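Local structure of AxyAgu115A (Amphibacillus xylanus NBRC 15112, 6NPS) at residues Y23-A28 with H72-D77. The protein is a family GH115 glycoside hydrolase, an alpha-glucuronidase that probably removes glucuronic acid side groups from arabinoglucuronoxylan. The protein carries 3 engineered substitutions. Residues are numbered along the deposited sequence; the frame is centred on the assembly and turned at random.
Sequences YQEEEA and HSPLLD
E27 and H72 bring the two backbones closest, with their CA atoms 5.6 Å apart. Residues 23-28 leave strand 20-23 and fold into a type I beta turn from E25 to A28, closed by a hydrogen bond from A28 N to E25 O. Residues 72-77 enter helix 74-81. E25 reaches across to the start of this helix. Its chain is extended beyond CG (chi2 -178°), which carries the carboxylate up to the first turn. There E25 OE1 accepts from L75 N at 3.0 Å, on the syn side and 16° out of the carboxylate plane. S73 OG donates to the syn lone pair of E25 OE2, 2.8 Å away. S73 is the N-cap, and the same OG accepts from L76 N at 2.8 Å. Two first-turn amides are thus satisfied by side chains, and the helix end probably favours the negative charge of E25. The bend of E27 at chi2 (85°) lays its carboxylate against the P74 ring, with E27 OE1 3.3 Å from P74 CD in van der Waals contact. Y23 packs obliquely on L75, with ring atom CD2 3.4 Å from L75 CD2. Both side chains also touch L66 of strand 64-69, and Y23 OH is hydrogen-bonded to R57. Beside the turn, a water donates to E27 O and is hydrogen-bonded to H72 ND1.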
# COMPACT_ATOMS: atom_id res chain seq x y z
N TYR A 23 -55.06 40.79 -21.87
CA TYR A 23 -56.20 41.38 -21.20
C TYR A 23 -56.08 41.08 -19.71
O TYR A 23 -55.70 39.97 -19.34
CB TYR A 23 -57.49 40.82 -21.77
CG TYR A 23 -58.74 41.36 -21.07
CD1 TYR A 23 -59.01 42.71 -21.04
CD2 TYR A 23 -59.62 40.49 -20.44
CE1 TYR A 23 -60.15 43.22 -20.40
CE2 TYR A 23 -60.79 40.99 -19.80
CZ TYR A 23 -61.03 42.35 -19.78
OH TYR A 23 -62.16 42.81 -19.15
N GLN A 24 -56.39 42.06 -18.87
CA GLN A 24 -56.20 41.90 -17.43
C GLN A 24 -57.53 42.12 -16.71
O GLN A 24 -58.24 43.10 -16.99
CB GLN A 24 -55.15 42.89 -16.93
CG GLN A 24 -54.36 42.44 -15.72
CD GLN A 24 -53.13 43.32 -15.48
OE1 GLN A 24 -53.25 44.43 -14.96
NE2 GLN A 24 -51.96 42.82 -15.88
N GLU A 25 -57.87 41.22 -15.79
CA GLU A 25 -59.12 41.35 -15.05
C GLU A 25 -58.83 41.63 -13.58
O GLU A 25 -57.94 41.01 -12.98
CB GLU A 25 -60.00 40.09 -15.17
CG GLU A 25 -60.64 39.90 -16.53
CD GLU A 25 -61.53 38.65 -16.59
OE1 GLU A 25 -62.76 38.79 -16.84
OE2 GLU A 25 -61.00 37.53 -16.40
N GLU A 26 -59.58 42.58 -13.03
CA GLU A 26 -59.59 42.82 -11.59
C GLU A 26 -59.85 41.55 -10.77
O GLU A 26 -59.25 41.39 -9.70
CB GLU A 26 -60.67 43.87 -11.28
CG GLU A 26 -60.35 44.76 -10.11
CD GLU A 26 -60.94 44.27 -8.80
OE1 GLU A 26 -60.75 44.97 -7.79
OE2 GLU A 26 -61.58 43.19 -8.75
N GLU A 27 -60.69 40.65 -11.27
CA GLU A 27 -61.08 39.46 -10.52
C GLU A 27 -60.01 38.37 -10.54
O GLU A 27 -60.15 37.39 -9.79
CB GLU A 27 -62.38 38.89 -11.09
CG GLU A 27 -63.55 39.84 -11.02
CD GLU A 27 -63.62 40.79 -12.22
OE1 GLU A 27 -62.86 40.61 -13.19
OE2 GLU A 27 -64.45 41.74 -12.18
N ALA A 28 -58.97 38.52 -11.36
CA ALA A 28 -57.94 37.50 -11.46
C ALA A 28 -57.20 37.34 -10.14
O ALA A 28 -57.06 38.29 -9.37
CB ALA A 28 -56.95 37.86 -12.57
N HIS A 72 -63.22 32.88 -11.51
CA HIS A 72 -62.55 34.13 -11.17
C HIS A 72 -62.39 34.99 -12.42
O HIS A 72 -61.41 35.74 -12.55
CB HIS A 72 -61.17 33.88 -10.55
CG HIS A 72 -61.21 33.15 -9.25
ND1 HIS A 72 -61.66 33.73 -8.09
CD2 HIS A 72 -60.82 31.90 -8.92
CE1 HIS A 72 -61.56 32.86 -7.10
NE2 HIS A 72 -61.04 31.74 -7.58
N SER A 73 -63.28 34.83 -13.38
CA SER A 73 -63.12 35.52 -14.65
C SER A 73 -64.49 35.71 -15.24
O SER A 73 -65.10 34.75 -15.73
CB SER A 73 -62.22 34.75 -15.62
OG SER A 73 -62.48 35.21 -16.94
N PRO A 74 -65.04 36.93 -15.18
CA PRO A 74 -66.31 37.16 -15.88
C PRO A 74 -66.20 36.93 -17.38
O PRO A 74 -67.15 36.42 -17.99
CB PRO A 74 -66.65 38.61 -15.53
CG PRO A 74 -65.42 39.18 -14.87
CD PRO A 74 -64.67 38.04 -14.29
N LEU A 75 -65.03 37.26 -17.98
CA LEU A 75 -64.85 37.07 -19.43
C LEU A 75 -64.97 35.59 -19.80
O LEU A 75 -65.63 35.25 -20.79
CB LEU A 75 -63.47 37.60 -19.88
CG LEU A 75 -63.23 37.63 -21.41
CD1 LEU A 75 -64.45 38.02 -22.24
CD2 LEU A 75 -62.03 38.49 -21.80
N LEU A 76 -64.31 34.72 -19.04
CA LEU A 76 -64.42 33.29 -19.30
C LEU A 76 -65.86 32.83 -19.25
O LEU A 76 -66.28 32.02 -20.08
CB LEU A 76 -63.61 32.50 -18.29
CG LEU A 76 -62.14 32.52 -18.67
CD1 LEU A 76 -61.42 31.60 -17.72
CD2 LEU A 76 -61.95 32.10 -20.13
N ASP A 77 -66.64 33.35 -18.30
CA ASP A 77 -68.05 33.00 -18.24
C ASP A 77 -68.80 33.52 -19.46
O ASP A 77 -69.68 32.83 -19.99
CB ASP A 77 -68.66 33.56 -16.95
CG ASP A 77 -68.23 32.77 -15.73
OD1 ASP A 77 -68.25 31.52 -15.80
OD2 ASP A 77 -67.89 33.38 -14.69
O HOH W 1 -61.60 36.35 -7.58